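PDB 4WVR: down syndrome cell adhesion molecule, isoform AK from Drosophila melanogaster, which probably mediates isoform-specific homophilic cell adhesion, pairing with an identical copy through its variable immunoglobulin domains. Local coordinates for residues A[21-35]-A[65-77]. Numbering follows the deposited sequence.
Sequences NTGENAGVQCMVQKG and KTSVLNIAAVEQD
Asn25 and Asn70 both swing CG away from the backbone N (chi1 175° and -177°), and their amides meet with planes nearly at right angles; Asn70 ND2 donates to Asn25 OD1 at 2.9 Å, in its carbonyl plane. At the far end Lys65, extended beyond CG, runs alongside residues 33-35, where NZ binds Gln33 O at 3.1 Å and Gly35 O at 2.9 Å. Shortened to an alanine here, the side chain would be likely to leave both carbonyls without this donor and the 33-35 loop less tied to strand 66-71. Between these ends, strands 26-31 and 66-71 pair antiparallel; Ile71 N to Ala26 O, 2.7 Å, is almost straight. Gly27 faces Asn70 with CA 3.1 Å from Leu69 O, where a CB would clash. Beyond the strands, Gly23 N donates to Val74 O, Val74 N returns to Glu24 O, and Val74 CG2 packs on Ala26 CB at 3.9 Å. Asn25 ND2 hydrogen-bonds Thr66 OG1 and Gln29 NE2 Leu69 O, both of the second subunit, which this face meets. The other face turns into the immunoglobulin sandwich: Cys30 is disulfide-bonded to Cys84, Val28 and Leu69 pack on Trp43 of strand 40-45, and strand 57-63 flanks strand 66-71.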
ATOM      1  N   ASN A  21     -17.372   3.273  -2.168  1.00 42.76           N
ATOM      2  CA  ASN A  21     -18.557   2.440  -2.306  1.00 40.95           C
ATOM      3  C   ASN A  21     -18.352   1.063  -1.696  1.00 47.37           C
ATOM      4  O   ASN A  21     -17.227   0.564  -1.619  1.00 43.10           O
ATOM      5  CB  ASN A  21     -18.954   2.300  -3.776  1.00 53.51           C
ATOM      6  CG  ASN A  21     -19.629   3.542  -4.318  1.00 51.25           C
ATOM      7  OD1 ASN A  21     -19.218   4.091  -5.338  1.00 57.85           O
ATOM      8  ND2 ASN A  21     -20.673   3.993  -3.631  1.00 56.40           N
ATOM      9  N   THR A  22     -19.450   0.455  -1.257  1.00 43.10           N
ATOM     10  CA  THR A  22     -19.420  -0.901  -0.732  1.00 41.85           C
ATOM     11  C   THR A  22     -18.933  -1.878  -1.800  1.00 34.12           C
ATOM     12  O   THR A  22     -19.361  -1.812  -2.951  1.00 37.07           O
ATOM     13  CB  THR A  22     -20.810  -1.339  -0.227  1.00 39.00           C
ATOM     14  OG1 THR A  22     -21.197  -0.511   0.876  1.00 48.62           O
ATOM     15  CG2 THR A  22     -20.789  -2.786   0.227  1.00 46.19           C
ATOM     16  N   GLY A  23     -18.022  -2.765  -1.417  1.00 34.57           N
ATOM     17  CA  GLY A  23     -17.510  -3.771  -2.328  1.00 38.87           C
ATOM     18  C   GLY A  23     -16.165  -3.424  -2.937  1.00 39.53           C
ATOM     19  O   GLY A  23     -15.532  -4.265  -3.572  1.00 41.72           O
ATOM     20  N   GLU A  24     -15.722  -2.185  -2.749  1.00 37.78           N
ATOM     21  CA  GLU A  24     -14.446  -1.761  -3.315  1.00 39.93           C
ATOM     22  C   GLU A  24     -13.260  -2.349  -2.556  1.00 29.58           C
ATOM     23  O   GLU A  24     -13.398  -2.849  -1.438  1.00 33.62           O
ATOM     24  CB  GLU A  24     -14.332  -0.238  -3.337  1.00 38.81           C
ATOM     25  CG  GLU A  24     -15.271   0.456  -4.318  1.00 52.82           C
ATOM     26  CD  GLU A  24     -14.904   1.914  -4.540  1.00 50.20           C
ATOM     27  OE1 GLU A  24     -13.710   2.259  -4.395  1.00 52.30           O
ATOM     28  OE2 GLU A  24     -15.808   2.717  -4.853  1.00 59.28           O
ATOM     29  N   ASN A  25     -12.094  -2.277  -3.188  1.00 26.40           N
ATOM     30  CA  ASN A  25     -10.849  -2.798  -2.639  1.00 23.24           C
ATOM     31  C   ASN A  25      -9.984  -1.632  -2.178  1.00 28.21           C
ATOM     32  O   ASN A  25      -9.444  -0.893  -2.998  1.00 27.13           O
ATOM     33  CB  ASN A  25     -10.137  -3.644  -3.698  1.00 23.31           C
ATOM     34  CG  ASN A  25      -8.764  -4.126  -3.262  1.00 26.42           C
ATOM     35  OD1 ASN A  25      -8.425  -4.124  -2.080  1.00 21.94           O
ATOM     36  ND2 ASN A  25      -7.967  -4.557  -4.232  1.00 22.61           N
ATOM     37  N   ALA A  26      -9.874  -1.457  -0.865  1.00 24.35           N
ATOM     38  CA  ALA A  26      -9.163  -0.311  -0.315  1.00 24.05           C
ATOM     39  C   ALA A  26      -8.013  -0.757   0.571  1.00 23.13           C
ATOM     40  O   ALA A  26      -8.019  -1.866   1.112  1.00 21.16           O
ATOM     41  CB  ALA A  26     -10.115   0.584   0.464  1.00 29.19           C
ATOM     42  N   GLY A  27      -7.020   0.111   0.717  1.00 22.43           N
ATOM     43  CA  GLY A  27      -5.865  -0.226   1.526  1.00 23.91           C
ATOM     44  C   GLY A  27      -4.879   0.908   1.695  1.00 25.78           C
ATOM     45  O   GLY A  27      -4.939   1.910   0.979  1.00 22.47           O
ATOM     46  N   VAL A  28      -3.975   0.742   2.657  1.00 21.16           N
ATOM     47  CA  VAL A  28      -2.897   1.692   2.906  1.00 24.82           C
ATOM     48  C   VAL A  28      -1.629   0.960   3.337  1.00 26.85           C
ATOM     49  O   VAL A  28      -1.698  -0.172   3.831  1.00 22.56           O
ATOM     50  CB  VAL A  28      -3.269   2.712   4.001  1.00 29.11           C
ATOM     51  CG1 VAL A  28      -4.297   3.716   3.491  1.00 27.49           C
ATOM     52  CG2 VAL A  28      -3.772   1.995   5.252  1.00 31.15           C
ATOM     53  N   GLN A  29      -0.480   1.605   3.134  1.00 23.13           N
ATOM     54  CA  GLN A  29       0.792   1.105   3.648  1.00 26.77           C
ATOM     55  C   GLN A  29       1.262   2.013   4.761  1.00 29.63           C
ATOM     56  O   GLN A  29       1.370   3.227   4.570  1.00 28.00           O
ATOM     57  CB  GLN A  29       1.884   1.067   2.581  1.00 34.97           C
ATOM     58  CG  GLN A  29       1.739   0.007   1.510  1.00 37.38           C
ATOM     59  CD  GLN A  29       3.034  -0.228   0.744  1.00 40.79           C
ATOM     60  OE1 GLN A  29       4.139  -0.068   1.270  1.00 41.51           O
ATOM     61  NE2 GLN A  29       2.896  -0.517  -0.537  1.00 41.73           N
ATOM     62  N   CYS A  30       1.563   1.429   5.914  1.00 26.12           N
ATOM     63  CA  CYS A  30       2.188   2.172   7.001  1.00 22.91           C
ATOM     64  C   CYS A  30       3.695   2.030   6.878  1.00 28.24           C
ATOM     65  O   CYS A  30       4.262   0.984   7.201  1.00 26.93           O
ATOM     66  CB  CYS A  30       1.704   1.667   8.360  1.00 29.22           C
ATOM     67  SG  CYS A  30       2.379   2.579   9.765  1.00 28.65           S
ATOM     68  N   MET A  31       4.345   3.078   6.390  1.00 23.55           N
ATOM     69  CA  MET A  31       5.773   3.012   6.119  1.00 23.29           C
ATOM     70  C   MET A  31       6.555   3.888   7.084  1.00 29.45           C
ATOM     71  O   MET A  31       6.515   5.115   7.008  1.00 26.46           O
ATOM     72  CB  MET A  31       6.061   3.411   4.668  1.00 25.91           C
ATOM     73  CG  MET A  31       5.607   2.365   3.647  1.00 28.15           C
ATOM     74  SD  MET A  31       5.664   2.957   1.941  1.00 29.01           S
ATOM     75  CE  MET A  31       4.319   4.142   1.954  1.00 27.29           C
ATOM     76  N   VAL A  32       7.255   3.236   8.002  1.00 28.07           N
ATOM     77  CA  VAL A  32       8.101   3.929   8.959  1.00 31.34           C
ATOM     78  C   VAL A  32       9.331   4.484   8.247  1.00 30.06           C
ATOM     79  O   VAL A  32       9.953   3.798   7.436  1.00 27.76           O
ATOM     80  CB  VAL A  32       8.523   2.989  10.108  1.00 31.75           C
ATOM     81  CG1 VAL A  32       9.494   3.685  11.049  1.00 28.43           C
ATOM     82  CG2 VAL A  32       7.297   2.491  10.860  1.00 27.02           C
ATOM     83  N   GLN A  33       9.669   5.736   8.535  1.00 32.10           N
ATOM     84  CA  GLN A  33      10.846   6.356   7.944  1.00 29.43           C
ATOM     85  C   GLN A  33      12.021   6.279   8.918  1.00 42.08           C
ATOM     86  O   GLN A  33      12.825   5.349   8.866  1.00 39.32           O
ATOM     87  CB  GLN A  33      10.550   7.806   7.560  1.00 30.26           C
ATOM     88  CG  GLN A  33       9.328   7.955   6.669  1.00 35.12           C
ATOM     89  CD  GLN A  33       9.452   7.165   5.378  1.00 36.14           C
ATOM     90  OE1 GLN A  33      10.476   7.229   4.696  1.00 33.58           O
ATOM     91  NE2 GLN A  33       8.410   6.410   5.041  1.00 26.85           N
ATOM     92  N   LYS A  34      12.111   7.255   9.812  1.00 39.02           N
ATOM     93  CA  LYS A  34      13.120   7.232  10.862  1.00 41.48           C
ATOM     94  C   LYS A  34      12.724   6.235  11.941  1.00 39.24           C
ATOM     95  O   LYS A  34      11.537   5.990  12.155  1.00 39.37           O
ATOM     96  CB  LYS A  34      13.299   8.625  11.471  1.00 41.03           C
ATOM     97  CG  LYS A  34      13.633   9.706  10.461  1.00 48.36           C
ATOM     98  CD  LYS A  34      14.988   9.460   9.823  1.00 58.21           C
ATOM     99  CE  LYS A  34      15.362  10.582   8.867  1.00 50.26           C
ATOM    100  NZ  LYS A  34      16.744  10.400   8.338  1.00 57.70           N
ATOM    101  N   GLY A  35      13.717   5.663  12.617  1.00 40.61           N
ATOM    102  CA  GLY A  35      13.464   4.780  13.744  1.00 39.61           C
ATOM    103  C   GLY A  35      14.370   3.565  13.777  1.00 49.55           C
ATOM    104  O   GLY A  35      14.631   2.951  12.743  1.00 47.20           O
ATOM    105  N   LYS A  65      10.072  -2.331   8.549  1.00 25.30           N
ATOM    106  CA  LYS A  65       9.601  -0.955   8.683  1.00 29.49           C
ATOM    107  C   LYS A  65       8.322  -0.648   7.904  1.00 32.38           C
ATOM    108  O   LYS A  65       7.982   0.521   7.701  1.00 30.16           O
ATOM    109  CB  LYS A  65      10.695   0.021   8.245  1.00 31.52           C
ATOM    110  CG  LYS A  65      11.871   0.106   9.203  1.00 43.96           C
ATOM    111  CD  LYS A  65      12.713   1.337   8.918  1.00 39.01           C
ATOM    112  CE  LYS A  65      13.762   1.547   9.992  1.00 56.60           C
ATOM    113  NZ  LYS A  65      14.440   2.866   9.850  1.00 50.86           N
ATOM    114  N   THR A  66       7.609  -1.680   7.471  1.00 26.60           N
ATOM    115  CA  THR A  66       6.394  -1.457   6.695  1.00 25.66           C
ATOM    116  C   THR A  66       5.305  -2.471   7.019  1.00 28.47           C
ATOM    117  O   THR A  66       5.553  -3.681   7.042  1.00 27.85           O
ATOM    118  CB  THR A  66       6.686  -1.498   5.184  1.00 27.40           C
ATOM    119  OG1 THR A  66       7.592  -0.439   4.847  1.00 30.31           O
ATOM    120  CG2 THR A  66       5.401  -1.330   4.381  1.00 26.52           C
ATOM    121  N   SER A  67       4.102  -1.970   7.282  1.00 22.70           N
ATOM    122  CA  SER A  67       2.943  -2.831   7.460  1.00 23.48           C
ATOM    123  C   SER A  67       1.851  -2.431   6.476  1.00 25.37           C
ATOM    124  O   SER A  67       1.581  -1.243   6.290  1.00 25.22           O
ATOM    125  CB  SER A  67       2.420  -2.755   8.895  1.00 25.86           C
ATOM    126  OG  SER A  67       1.236  -3.521   9.049  1.00 23.74           O
ATOM    127  N   VAL A  68       1.228  -3.426   5.853  1.00 21.63           N
ATOM    128  CA  VAL A  68       0.205  -3.185   4.837  1.00 24.41           C
ATOM    129  C   VAL A  68      -1.187  -3.590   5.307  1.00 21.68           C
ATOM    130  O   VAL A  68      -1.392  -4.706   5.786  1.00 23.43           O
ATOM    131  CB  VAL A  68       0.507  -3.956   3.545  1.00 24.71           C
ATOM    132  CG1 VAL A  68      -0.440  -3.512   2.438  1.00 30.35           C
ATOM    133  CG2 VAL A  68       1.954  -3.753   3.135  1.00 34.97           C
ATOM    134  N   LEU A  69      -2.148  -2.687   5.155  1.00 22.50           N
ATOM    135  CA  LEU A  69      -3.531  -2.992   5.492  1.00 20.53           C
ATOM    136  C   LEU A  69      -4.354  -3.039   4.210  1.00 26.76           C
ATOM    137  O   LEU A  69      -4.236  -2.161   3.359  1.00 23.95           O
ATOM    138  CB  LEU A  69      -4.094  -1.958   6.474  1.00 23.02           C
ATOM    139  CG  LEU A  69      -5.507  -2.184   7.029  1.00 20.37           C
ATOM    140  CD1 LEU A  69      -5.607  -1.672   8.452  1.00 25.65           C
ATOM    141  CD2 LEU A  69      -6.555  -1.505   6.149  1.00 23.63           C
ATOM    142  N   ASN A  70      -5.172  -4.079   4.069  1.00 23.20           N
ATOM    143  CA  ASN A  70      -6.047  -4.211   2.908  1.00 23.78           C
ATOM    144  C   ASN A  70      -7.455  -4.616   3.313  1.00 26.62           C
ATOM    145  O   ASN A  70      -7.645  -5.500   4.147  1.00 28.74           O
ATOM    146  CB  ASN A  70      -5.483  -5.233   1.910  1.00 21.31           C
ATOM    147  CG  ASN A  70      -6.326  -5.346   0.649  1.00 22.61           C
ATOM    148  OD1 ASN A  70      -6.989  -6.360   0.413  1.00 24.84           O
ATOM    149  ND2 ASN A  70      -6.315  -4.297  -0.165  1.00 20.69           N
ATOM    150  N   ILE A  71      -8.441  -3.955   2.720  1.00 21.91           N
ATOM    151  CA  ILE A  71      -9.827  -4.355   2.888  1.00 23.88           C
ATOM    152  C   ILE A  71     -10.330  -4.840   1.540  1.00 23.75           C
ATOM    153  O   ILE A  71     -10.679  -4.035   0.676  1.00 23.39           O
ATOM    154  CB  ILE A  71     -10.701  -3.205   3.408  1.00 28.93           C
ATOM    155  CG1 ILE A  71     -10.088  -2.609   4.677  1.00 31.52           C
ATOM    156  CG2 ILE A  71     -12.125  -3.694   3.659  1.00 26.04           C
ATOM    157  CD1 ILE A  71     -10.844  -1.405   5.213  1.00 32.24           C
ATOM    158  N   ALA A  72     -10.339  -6.159   1.363  1.00 24.77           N
ATOM    159  CA  ALA A  72     -10.620  -6.770   0.066  1.00 27.16           C
ATOM    160  C   ALA A  72     -11.992  -6.385  -0.488  1.00 26.87           C
ATOM    161  O   ALA A  72     -12.139  -6.148  -1.688  1.00 27.69           O
ATOM    162  CB  ALA A  72     -10.502  -8.284   0.172  1.00 23.78           C
ATOM    163  N   ALA A  73     -12.988  -6.334   0.392  1.00 28.43           N
ATOM    164  CA  ALA A  73     -14.340  -5.928   0.017  1.00 29.70           C
ATOM    165  C   ALA A  73     -14.917  -5.011   1.088  1.00 33.40           C
ATOM    166  O   ALA A  73     -15.368  -5.474   2.135  1.00 31.74           O
ATOM    167  CB  ALA A  73     -15.233  -7.142  -0.183  1.00 30.10           C
ATOM    168  N   VAL A  74     -14.893  -3.710   0.820  1.00 28.33           N
ATOM    169  CA  VAL A  74     -15.337  -2.719   1.793  1.00 34.00           C
ATOM    170  C   VAL A  74     -16.835  -2.813   2.070  1.00 35.84           C
ATOM    171  O   VAL A  74     -17.648  -2.820   1.148  1.00 34.17           O
ATOM    172  CB  VAL A  74     -15.011  -1.287   1.323  1.00 36.05           C
ATOM    173  CG1 VAL A  74     -15.669  -0.260   2.236  1.00 36.10           C
ATOM    174  CG2 VAL A  74     -13.498  -1.074   1.267  1.00 33.91           C
ATOM    175  N   GLU A  75     -17.181  -2.899   3.349  1.00 33.60           N
ATOM    176  CA  GLU A  75     -18.563  -2.795   3.799  1.00 42.05           C
ATOM    177  C   GLU A  75     -18.704  -1.548   4.665  1.00 45.91           C
ATOM    178  O   GLU A  75     -17.707  -0.920   5.025  1.00 38.01           O
ATOM    179  CB  GLU A  75     -18.979  -4.041   4.583  1.00 39.47           C
ATOM    180  CG  GLU A  75     -18.920  -5.333   3.784  1.00 44.80           C
ATOM    181  CD  GLU A  75     -19.135  -6.557   4.652  1.00 51.52           C
ATOM    182  OE1 GLU A  75     -19.075  -6.423   5.893  1.00 64.77           O
ATOM    183  OE2 GLU A  75     -19.367  -7.651   4.095  1.00 65.48           O
ATOM    184  N   GLN A  76     -19.936  -1.189   5.006  1.00 37.34           N
ATOM    185  CA  GLN A  76     -20.167  -0.004   5.824  1.00 41.61           C
ATOM    186  C   GLN A  76     -19.634  -0.193   7.244  1.00 35.78           C
ATOM    187  O   GLN A  76     -19.367   0.777   7.950  1.00 41.02           O
ATOM    188  CB  GLN A  76     -21.659   0.340   5.845  1.00 44.27           C
ATOM    189  CG  GLN A  76     -22.191   0.760   4.481  1.00 56.33           C
ATOM    190  CD  GLN A  76     -23.545   1.431   4.558  1.00 66.74           C
ATOM    191  OE1 GLN A  76     -24.040   1.731   5.645  1.00 69.35           O
ATOM    192  NE2 GLN A  76     -24.144   1.694   3.401  1.00 71.44           N
ATOM    193  N   ASP A  77     -19.467  -1.449   7.647  1.00 33.02           N
ATOM    194  CA  ASP A  77     -18.875  -1.784   8.940  1.00 36.98           C
ATOM    195  C   ASP A  77     -17.423  -1.314   9.067  1.00 36.25           C
ATOM    196  O   ASP A  77     -16.887  -1.215  10.171  1.00 31.54           O
ATOM    197  CB  ASP A  77     -18.943  -3.296   9.170  1.00 45.33           C
ATOM    198  CG  ASP A  77     -20.250  -3.735   9.800  1.00 60.44           C
ATOM    199  OD1 ASP A  77     -21.190  -2.915   9.861  1.00 61.54           O
ATOM    200  OD2 ASP A  77     -20.335  -4.903  10.234  1.00 60.77           O
TER
HETATM  201  O   HOH W   1     -14.017  -6.168  -3.922  1.00 40.59           O